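Local coordinates for protein putative PLP-dependent aminotransferase (Bacillus cereus ATCC 10987, PDB 3JU7) that probably acts as a pyridoxal phosphate-dependent aminotransferase of the DegT/DnrJ/EryC1 family, and has been crystallised with bound calcium, at residues Q39-T44 with I242-M247; I105-D110 with T338-I343; S320-Q325 with K342-I347. All blocks are in the same frame, centred on the assembly; numbering follows the deposited sequence.

Interaction 1: Q39-T44 with I242-M247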
loop_
_atom_site.group_PDB
_atom_site.type_symbol
_atom_site.label_atom_id
_atom_site.label_comp_id
_atom_site.label_asym_id
_atom_site.label_seq_id
_atom_site.Cartn_x
_atom_site.Cartn_y
_atom_site.Cartn_z
ATOM N N GLN A 39 -12.831 2.765 -11.915
ATOM C CA GLN A 39 -13.944 3.716 -11.913
ATOM C C GLN A 39 -15.268 2.959 -11.958
ATOM O O GLN A 39 -16.220 3.355 -11.285
ATOM C CB GLN A 39 -13.921 4.672 -13.090
ATOM C CG GLN A 39 -12.729 5.621 -13.183
ATOM C CD GLN A 39 -12.644 6.285 -14.554
ATOM O OE1 GLN A 39 -13.666 6.784 -15.087
ATOM N NE2 GLN A 39 -11.444 6.291 -15.143
ATOM N N ARG A 40 -15.340 1.897 -12.766
ATOM C CA ARG A 40 -16.602 1.143 -12.905
ATOM C C ARG A 40 -16.962 0.532 -11.568
ATOM O O ARG A 40 -18.099 0.593 -11.138
ATOM C CB ARG A 40 -16.504 0.047 -13.970
ATOM C CG ARG A 40 -17.836 -0.661 -14.270
ATOM C CD ARG A 40 -17.682 -1.851 -15.241
ATOM N NE ARG A 40 -16.997 -1.397 -16.434
ATOM C CZ ARG A 40 -16.297 -2.145 -17.269
ATOM N NH1 ARG A 40 -16.184 -3.453 -17.099
ATOM N NH2 ARG A 40 -15.723 -1.563 -18.306
ATOM N N PHE A 41 -15.963 -0.006 -10.885
ATOM C CA PHE A 41 -16.155 -0.635 -9.592
ATOM C C PHE A 41 -16.740 0.373 -8.584
ATOM O O PHE A 41 -17.713 0.070 -7.882
ATOM C CB PHE A 41 -14.804 -1.207 -9.122
ATOM C CG PHE A 41 -14.841 -1.926 -7.791
ATOM C CD1 PHE A 41 -15.957 -2.680 -7.386
ATOM C CD2 PHE A 41 -13.716 -1.910 -6.968
ATOM C CE1 PHE A 41 -15.954 -3.370 -6.159
ATOM C CE2 PHE A 41 -13.702 -2.591 -5.753
ATOM C CZ PHE A 41 -14.819 -3.321 -5.338
ATOM N N GLU A 42 -16.158 1.574 -8.548
ATOM C CA GLU A 42 -16.604 2.622 -7.626
ATOM C C GLU A 42 -18.000 3.092 -7.986
ATOM O O GLU A 42 -18.788 3.362 -7.104
ATOM C CB GLU A 42 -15.632 3.806 -7.636
ATOM C CG GLU A 42 -14.239 3.484 -7.070
ATOM C CD GLU A 42 -13.247 4.603 -7.361
ATOM O OE1 GLU A 42 -13.541 5.464 -8.224
ATOM O OE2 GLU A 42 -12.174 4.638 -6.750
ATOM N N GLN A 43 -18.307 3.190 -9.277
ATOM C CA GLN A 43 -19.632 3.627 -9.705
ATOM C C GLN A 43 -20.654 2.568 -9.309
ATOM O O GLN A 43 -21.776 2.885 -8.929
ATOM C CB GLN A 43 -19.695 3.920 -11.220
ATOM N N THR A 44 -20.246 1.309 -9.373
ATOM C CA THR A 44 -21.121 0.193 -9.025
ATOM C C THR A 44 -21.401 0.201 -7.550
ATOM O O THR A 44 -22.493 -0.158 -7.127
ATOM C CB THR A 44 -20.458 -1.152 -9.409
ATOM O OG1 THR A 44 -20.344 -1.206 -10.841
ATOM C CG2 THR A 44 -21.254 -2.348 -8.902
ATOM N N ILE A 242 -11.579 -8.096 -9.789
ATOM C CA ILE A 242 -12.095 -9.063 -8.831
ATOM C C ILE A 242 -13.188 -8.391 -7.988
ATOM O O ILE A 242 -14.229 -8.981 -7.739
ATOM C CB ILE A 242 -10.980 -9.693 -7.948
ATOM C CG1 ILE A 242 -9.944 -10.381 -8.857
ATOM C CG2 ILE A 242 -11.583 -10.709 -6.996
ATOM C CD1 ILE A 242 -9.008 -11.314 -8.183
ATOM N N GLY A 243 -12.974 -7.145 -7.584
ATOM C CA GLY A 243 -14.009 -6.444 -6.839
ATOM C C GLY A 243 -15.333 -6.411 -7.566
ATOM O O GLY A 243 -16.396 -6.681 -6.977
ATOM N N ILE A 244 -15.310 -6.084 -8.850
ATOM C CA ILE A 244 -16.567 -6.056 -9.621
ATOM C C ILE A 244 -17.276 -7.413 -9.630
ATOM O O ILE A 244 -18.520 -7.483 -9.591
ATOM C CB ILE A 244 -16.333 -5.650 -11.114
ATOM C CG1 ILE A 244 -16.047 -4.155 -11.226
ATOM C CG2 ILE A 244 -17.551 -6.073 -12.046
ATOM C CD1 ILE A 244 -15.651 -3.767 -12.626
ATOM N N ALA A 245 -16.495 -8.484 -9.754
ATOM C CA ALA A 245 -17.052 -9.831 -9.806
ATOM C C ALA A 245 -17.581 -10.202 -8.447
ATOM O O ALA A 245 -18.513 -10.986 -8.351
ATOM C CB ALA A 245 -15.989 -10.882 -10.285
ATOM N N THR A 246 -16.943 -9.684 -7.401
ATOM C CA THR A 246 -17.385 -9.945 -6.060
ATOM C C THR A 246 -18.707 -9.226 -5.775
ATOM O O THR A 246 -19.505 -9.736 -4.996
ATOM C CB THR A 246 -16.336 -9.538 -5.041
ATOM O OG1 THR A 246 -15.131 -10.250 -5.316
ATOM C CG2 THR A 246 -16.806 -9.850 -3.596
HETATM N N MSE A 247 -18.938 -8.065 -6.406
HETATM C CA MSE A 247 -20.218 -7.390 -6.311
HETATM C C MSE A 247 -21.310 -8.249 -6.922
HETATM O O MSE A 247 -22.416 -8.266 -6.412
HETATM C CB MSE A 247 -20.248 -6.007 -7.017
HETATM C CG MSE A 247 -19.518 -4.881 -6.310
HETATM SE SE MSE A 247 -20.405 -4.340 -4.681
HETATM C CE MSE A 247 -21.992 -3.682 -5.565
#

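Interaction 2: I105-D110 with T338-I343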
loop_
_atom_site.group_PDB
_atom_site.type_symbol
_atom_site.label_atom_id
_atom_site.label_comp_id
_atom_site.label_asym_id
_atom_site.label_seq_id
_atom_site.Cartn_x
_atom_site.Cartn_y
_atom_site.Cartn_z
ATOM N N ILE A 105 -9.540 4.556 24.740
ATOM C CA ILE A 105 -10.804 4.825 25.410
ATOM C C ILE A 105 -11.507 3.467 25.640
ATOM O O ILE A 105 -11.650 2.644 24.695
ATOM C CB ILE A 105 -11.704 5.739 24.502
ATOM C CG1 ILE A 105 -10.938 6.992 24.038
ATOM C CG2 ILE A 105 -13.107 6.101 25.155
ATOM C CD1 ILE A 105 -10.364 7.871 25.132
ATOM N N ASP A 106 -12.008 3.260 26.863
ATOM C CA ASP A 106 -12.743 2.041 27.197
ATOM C C ASP A 106 -13.998 1.802 26.335
ATOM O O ASP A 106 -14.563 2.741 25.749
ATOM C CB ASP A 106 -13.177 2.088 28.641
ATOM C CG ASP A 106 -13.179 0.723 29.287
ATOM O OD1 ASP A 106 -12.617 -0.243 28.688
ATOM O OD2 ASP A 106 -13.701 0.649 30.418
ATOM N N ILE A 107 -14.442 0.549 26.293
ATOM C CA ILE A 107 -15.631 0.164 25.502
ATOM C C ILE A 107 -16.830 -0.164 26.426
ATOM O O ILE A 107 -16.652 -0.439 27.604
ATOM C CB ILE A 107 -15.325 -1.069 24.589
ATOM C CG1 ILE A 107 -14.742 -2.263 25.394
ATOM C CG2 ILE A 107 -14.316 -0.709 23.489
ATOM C CD1 ILE A 107 -14.818 -3.603 24.635
ATOM N N SER A 108 -18.043 -0.122 25.878
ATOM C CA SER A 108 -19.197 -0.668 26.551
ATOM C C SER A 108 -19.093 -2.188 26.634
ATOM O O SER A 108 -18.635 -2.841 25.709
ATOM C CB SER A 108 -20.479 -0.248 25.851
ATOM O OG SER A 108 -20.654 1.158 26.013
ATOM N N ILE A 109 -19.521 -2.738 27.761
ATOM C CA ILE A 109 -19.422 -4.166 28.022
ATOM C C ILE A 109 -20.346 -4.992 27.129
ATOM O O ILE A 109 -20.083 -6.169 26.928
ATOM C CB ILE A 109 -19.709 -4.485 29.509
ATOM C CG1 ILE A 109 -18.962 -5.755 29.932
ATOM C CG2 ILE A 109 -21.248 -4.538 29.779
ATOM C CD1 ILE A 109 -17.433 -5.557 30.221
ATOM N N ASP A 110 -21.364 -4.372 26.533
ATOM C CA ASP A 110 -22.330 -5.112 25.711
ATOM C C ASP A 110 -22.197 -4.993 24.200
ATOM O O ASP A 110 -22.254 -6.007 23.500
ATOM C CB ASP A 110 -23.766 -4.769 26.127
ATOM C CG ASP A 110 -24.051 -3.271 26.144
ATOM O OD1 ASP A 110 -23.178 -2.435 25.783
ATOM O OD2 ASP A 110 -25.172 -2.947 26.540
ATOM N N THR A 338 -11.030 -0.866 32.339
ATOM C CA THR A 338 -11.573 -2.040 33.049
ATOM C C THR A 338 -12.496 -2.926 32.199
ATOM O O THR A 338 -12.423 -4.147 32.265
ATOM C CB THR A 338 -12.304 -1.635 34.339
ATOM O OG1 THR A 338 -11.367 -1.034 35.247
ATOM C CG2 THR A 338 -12.961 -2.852 34.981
ATOM N N ARG A 339 -13.364 -2.326 31.401
ATOM C CA ARG A 339 -14.252 -3.133 30.557
ATOM C C ARG A 339 -13.509 -3.830 29.414
ATOM O O ARG A 339 -13.784 -5.017 29.110
ATOM C CB ARG A 339 -15.410 -2.291 30.039
ATOM C CG ARG A 339 -16.305 -1.858 31.159
ATOM C CD ARG A 339 -17.315 -0.823 30.737
ATOM N NE ARG A 339 -16.745 0.515 30.546
ATOM C CZ ARG A 339 -17.452 1.566 30.129
ATOM N NH1 ARG A 339 -18.737 1.442 29.845
ATOM N NH2 ARG A 339 -16.883 2.736 29.977
ATOM N N THR A 340 -12.570 -3.107 28.786
ATOM C CA THR A 340 -11.757 -3.676 27.695
ATOM C C THR A 340 -11.020 -4.898 28.233
ATOM O O THR A 340 -10.988 -5.943 27.608
ATOM C CB THR A 340 -10.742 -2.625 27.105
ATOM O OG1 THR A 340 -11.444 -1.418 26.736
ATOM C CG2 THR A 340 -10.042 -3.150 25.848
ATOM N N ASN A 341 -10.468 -4.780 29.427
ATOM C CA ASN A 341 -9.759 -5.906 30.032
ATOM C C ASN A 341 -10.664 -7.099 30.245
ATOM O O ASN A 341 -10.300 -8.249 29.966
ATOM C CB ASN A 341 -9.104 -5.506 31.367
ATOM C CG ASN A 341 -7.938 -4.558 31.159
ATOM O OD1 ASN A 341 -7.438 -4.419 30.032
ATOM N ND2 ASN A 341 -7.489 -3.909 32.231
ATOM N N LYS A 342 -11.846 -6.823 30.749
ATOM C CA LYS A 342 -12.790 -7.877 31.008
ATOM C C LYS A 342 -13.188 -8.575 29.697
ATOM O O LYS A 342 -13.133 -9.802 29.607
ATOM C CB LYS A 342 -14.014 -7.321 31.766
ATOM C CG LYS A 342 -15.145 -8.304 31.955
ATOM C CD LYS A 342 -14.737 -9.517 32.762
ATOM C CE LYS A 342 -14.653 -9.209 34.220
ATOM N NZ LYS A 342 -16.053 -8.994 34.731
ATOM N N ILE A 343 -13.577 -7.802 28.685
ATOM C CA ILE A 343 -13.992 -8.392 27.403
ATOM C C ILE A 343 -12.830 -9.166 26.754
ATOM O O ILE A 343 -13.039 -10.134 26.046
ATOM C CB ILE A 343 -14.529 -7.301 26.437
ATOM C CG1 ILE A 343 -15.847 -6.732 26.979
ATOM C CG2 ILE A 343 -14.728 -7.843 24.981
ATOM C CD1 ILE A 343 -16.971 -7.790 27.193
HETATM O O HOH W 1 -10.922 0.033 24.483
HETATM O O HOH W 2 -15.099 3.472 31.923
HETATM O O HOH W 3 -20.605 -0.732 29.642
#

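Interaction 3: S320-Q325 with K342-I347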
loop_
_atom_site.group_PDB
_atom_site.type_symbol
_atom_site.label_atom_id
_atom_site.label_comp_id
_atom_site.label_asym_id
_atom_site.label_seq_id
_atom_site.Cartn_x
_atom_site.Cartn_y
_atom_site.Cartn_z
ATOM N N SER A 320 -7.371 -10.288 22.108
ATOM C CA SER A 320 -6.766 -10.590 23.387
ATOM C C SER A 320 -5.426 -11.217 23.075
ATOM O O SER A 320 -5.413 -12.338 22.586
ATOM C CB SER A 320 -7.658 -11.565 24.150
ATOM O OG SER A 320 -7.018 -12.018 25.309
ATOM N N PRO A 321 -4.306 -10.498 23.327
ATOM C CA PRO A 321 -4.233 -9.163 23.924
ATOM C C PRO A 321 -4.905 -8.082 23.108
ATOM O O PRO A 321 -4.855 -8.105 21.874
ATOM C CB PRO A 321 -2.727 -8.887 23.955
ATOM C CG PRO A 321 -2.169 -9.735 22.822
ATOM C CD PRO A 321 -2.951 -10.994 23.002
ATOM N N SER A 322 -5.531 -7.136 23.803
ATOM C CA SER A 322 -5.993 -5.934 23.154
ATOM C C SER A 322 -4.782 -5.068 22.836
ATOM O O SER A 322 -3.677 -5.332 23.354
ATOM C CB SER A 322 -6.960 -5.171 24.051
ATOM O OG SER A 322 -8.280 -5.370 23.612
ATOM N N CYS A 323 -4.991 -4.008 22.045
ATOM C CA CYS A 323 -3.876 -3.169 21.595
ATOM C C CYS A 323 -3.072 -2.664 22.774
ATOM O O CYS A 323 -1.864 -2.752 22.742
ATOM C CB CYS A 323 -4.321 -1.998 20.697
ATOM S SG CYS A 323 -4.923 -2.573 19.081
ATOM N N HIS A 324 -3.744 -2.147 23.804
ATOM C CA HIS A 324 -3.061 -1.549 24.933
ATOM C C HIS A 324 -2.227 -2.582 25.665
ATOM O O HIS A 324 -1.322 -2.218 26.404
ATOM C CB HIS A 324 -4.048 -0.850 25.900
ATOM C CG HIS A 324 -4.801 -1.771 26.831
ATOM N ND1 HIS A 324 -5.937 -2.455 26.451
ATOM C CD2 HIS A 324 -4.636 -2.032 28.151
ATOM C CE1 HIS A 324 -6.416 -3.129 27.481
ATOM N NE2 HIS A 324 -5.627 -2.910 28.521
ATOM N N GLN A 325 -2.543 -3.863 25.462
ATOM C CA GLN A 325 -1.797 -4.979 26.080
ATOM C C GLN A 325 -0.633 -5.505 25.210
ATOM O O GLN A 325 0.216 -6.248 25.687
ATOM C CB GLN A 325 -2.769 -6.127 26.413
ATOM C CG GLN A 325 -3.919 -5.671 27.328
ATOM C CD GLN A 325 -4.990 -6.706 27.498
ATOM O OE1 GLN A 325 -5.308 -7.442 26.556
ATOM N NE2 GLN A 325 -5.573 -6.777 28.715
ATOM N N LYS A 342 -11.846 -6.823 30.749
ATOM C CA LYS A 342 -12.790 -7.877 31.008
ATOM C C LYS A 342 -13.188 -8.575 29.697
ATOM O O LYS A 342 -13.133 -9.802 29.607
ATOM C CB LYS A 342 -14.014 -7.321 31.766
ATOM C CG LYS A 342 -15.145 -8.304 31.955
ATOM C CD LYS A 342 -14.737 -9.517 32.762
ATOM C CE LYS A 342 -14.653 -9.209 34.220
ATOM N NZ LYS A 342 -16.053 -8.994 34.731
ATOM N N ILE A 343 -13.577 -7.802 28.685
ATOM C CA ILE A 343 -13.992 -8.392 27.403
ATOM C C ILE A 343 -12.830 -9.166 26.754
ATOM O O ILE A 343 -13.039 -10.134 26.046
ATOM C CB ILE A 343 -14.529 -7.301 26.437
ATOM C CG1 ILE A 343 -15.847 -6.732 26.979
ATOM C CG2 ILE A 343 -14.728 -7.843 24.981
ATOM C CD1 ILE A 343 -16.971 -7.790 27.193
ATOM N N ALA A 344 -11.601 -8.738 27.003
ATOM C CA ALA A 344 -10.424 -9.402 26.450
ATOM C C ALA A 344 -10.134 -10.694 27.221
ATOM O O ALA A 344 -9.421 -11.539 26.711
ATOM C CB ALA A 344 -9.207 -8.464 26.463
ATOM N N LYS A 345 -10.682 -10.859 28.426
ATOM C CA LYS A 345 -10.565 -12.158 29.142
ATOM C C LYS A 345 -11.627 -13.165 28.725
ATOM O O LYS A 345 -11.485 -14.352 28.984
ATOM C CB LYS A 345 -10.674 -11.973 30.659
ATOM C CG LYS A 345 -9.538 -11.202 31.276
ATOM N N ARG A 346 -12.699 -12.691 28.093
ATOM C CA ARG A 346 -13.861 -13.503 27.770
ATOM C C ARG A 346 -14.081 -13.735 26.278
ATOM O O ARG A 346 -14.731 -14.704 25.903
ATOM C CB ARG A 346 -15.132 -12.858 28.363
ATOM C CG ARG A 346 -15.183 -12.848 29.895
ATOM C CD ARG A 346 -16.502 -12.309 30.389
ATOM N NE ARG A 346 -17.620 -13.130 29.956
ATOM C CZ ARG A 346 -18.901 -12.759 29.910
ATOM N NH1 ARG A 346 -19.297 -11.549 30.275
ATOM N NH2 ARG A 346 -19.819 -13.631 29.498
ATOM N N ILE A 347 -13.575 -12.845 25.426
ATOM C CA ILE A 347 -13.822 -12.950 23.991
ATOM C C ILE A 347 -13.168 -14.201 23.367
ATOM O O ILE A 347 -12.031 -14.556 23.684
ATOM C CB ILE A 347 -13.425 -11.640 23.248
ATOM C CG1 ILE A 347 -14.022 -11.595 21.827
ATOM C CG2 ILE A 347 -11.885 -11.417 23.272
ATOM C CD1 ILE A 347 -15.510 -11.455 21.773
#

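Interaction 1: Q39-T44 with I242-M247
Phe41 and Ile244 mark the nearest backbone approach, 5.4 Å between their CA atoms, where the short helical segments 39-44 and 242-247 run in broadly the same direction, with axes 9.4 Å apart and a 29° crossing. No hydrogen bond joins them, so the contact rests on side-chain packing. Phe41 and Ile244 are its main contributors. With CG anti to the backbone N (chi1 -179°), the Phe41 ring reaches across to the second helix and lies flat against the main chain at Gly243, which has no side chain to hold it off. Gly243 CA sits 3.9 Å from the Phe41 ring centroid, over one face, as a CH-pi contact. The selenomethionine Met247 comes at the edge of the same ring, its CG in the ring plane and 3.9 Å from Phe41 CE1.

Helix 36-48 also lies against edge strand 55-59, where Phe41 touches Thr58, and helix 237-248 packs beside that helix, in what is expected to be a fold-type I aminotransferase. Nearer the root of the Phe41 side chain, Ile244 CG1 rests 3.8 Å from Phe41 CB. Ile244 CD1 extends to the aliphatic part of Arg40, 3.8 Å from Arg40 CD, the two side chains crossing at about a right angle. The Arg40 guanidinium is engaged elsewhere, in a salt bridge with Glu24. Thr44 CG2 and Met247 CE meet at 3.7 Å as their side chains pass in opposite directions.

Interaction 2: I105-D110 with T338-I343
Asp106 turns its carboxylate toward the first turn of helix 338-346 and takes four hydrogen bonds there, two on each oxygen. Through a syn lone pair, Asp106 OD1 receives the amide Thr340 N at 2.9 Å. Asp106 OD2 likewise receives Arg339 N at 3.2 Å. The Thr340 hydroxyl also donates to Asp106 OD1, with Thr340 OG1 2.6 Å away and nearly in line with the C-O bond. Its OG1 accepts in turn from a water that also donates to Ile105 O. The fourth donor is Arg339 NE, 3.0 Å from Asp106 OD2 in a salt bridge. It approaches from above the carboxylate, whose plane stands 75° from that of the guanidinium. Ile107 O lies over one guanidinium face. The helix amides and this positive group would be expected to favour a charged Asp106.

Beyond this polar cluster the contact is apolar: Ile107 CD1 meets Ile343 CG1 at 4.0 Å, and Ile109 CD1 meets Ile343 CD1 at 3.8 Å, both pairs crossing at a slant. The segment 105-110 leads from strand 101-105 toward helix 116-126, against which Arg339 also packs at Val118, while Arg339 NH2 forms a salt bridge with Asp115 just before that helix.

Interaction 3: S320-Q325 with K342-I347
Ser320 and Ala344 form the close part of this small contact, with CA atoms 4.9 Å apart and only 165 Å² buried in all. The hydroxyl of Ser320 donates to Ala344 O, Ser320 OG to Ala344 O 2.8 Å, the one hydrogen bond between the segments. The C=O...OG angle is 146°, with the donor tilted 24° from the carbonyl plane. The near-trans chi1 of Ser320 (172°) carries OG to that carbonyl, and Ser320 CB rests 4.2 Å from the methyl CB of Ala344. Asn301 ND2 is a second, weak donor to Ala344 O.

Away from this point the packing thins. Gln325 OE1 approaches Ala344 CB at 4.0 Å, and Ser322 OG and the side chain of Ile347 touch more distantly. Gln325, partly exposed, is held within its own loop by a bond from Ser322 N to Gln325 OE1 (2.8 Å), alongside the backbone bond from Gln325 N to Ser322 O. Next to Ser320, the cis peptide bond preceding Pro321 redirects the chain, and Pro321 packs on Glu225 of the second subunit.

Ile347 begins strand 347-350 and leans on Leu294 of strand 291-294. The contact joins a loop with a short 3-10 turn to the passage from helix 338-346 into strand 347-350, consistent with the C-terminal part of a fold-type I aminotransferase.

Following the chain from its N terminus, helix 36-48 opens interaction 1, which closes when helix 237-248 pairs with it after 197 intervening residues. The loop after strand 101-105 starts interaction 2 inside that span, but its partner, helix 338-346, comes only later, so interactions 1 and 2 cross along the chain. Interaction 3 follows interaction 1 in series and closes a short loop of 16 residues. Interactions 2 and 3 fasten the loop after strand 101-105 and loop 320-325 to the one helix 338-346, sharing Lys342 and Ile343, and Thr340 touches Ser322 and His324 between them. Interaction 1 lies on the opposite side of the chain's centre.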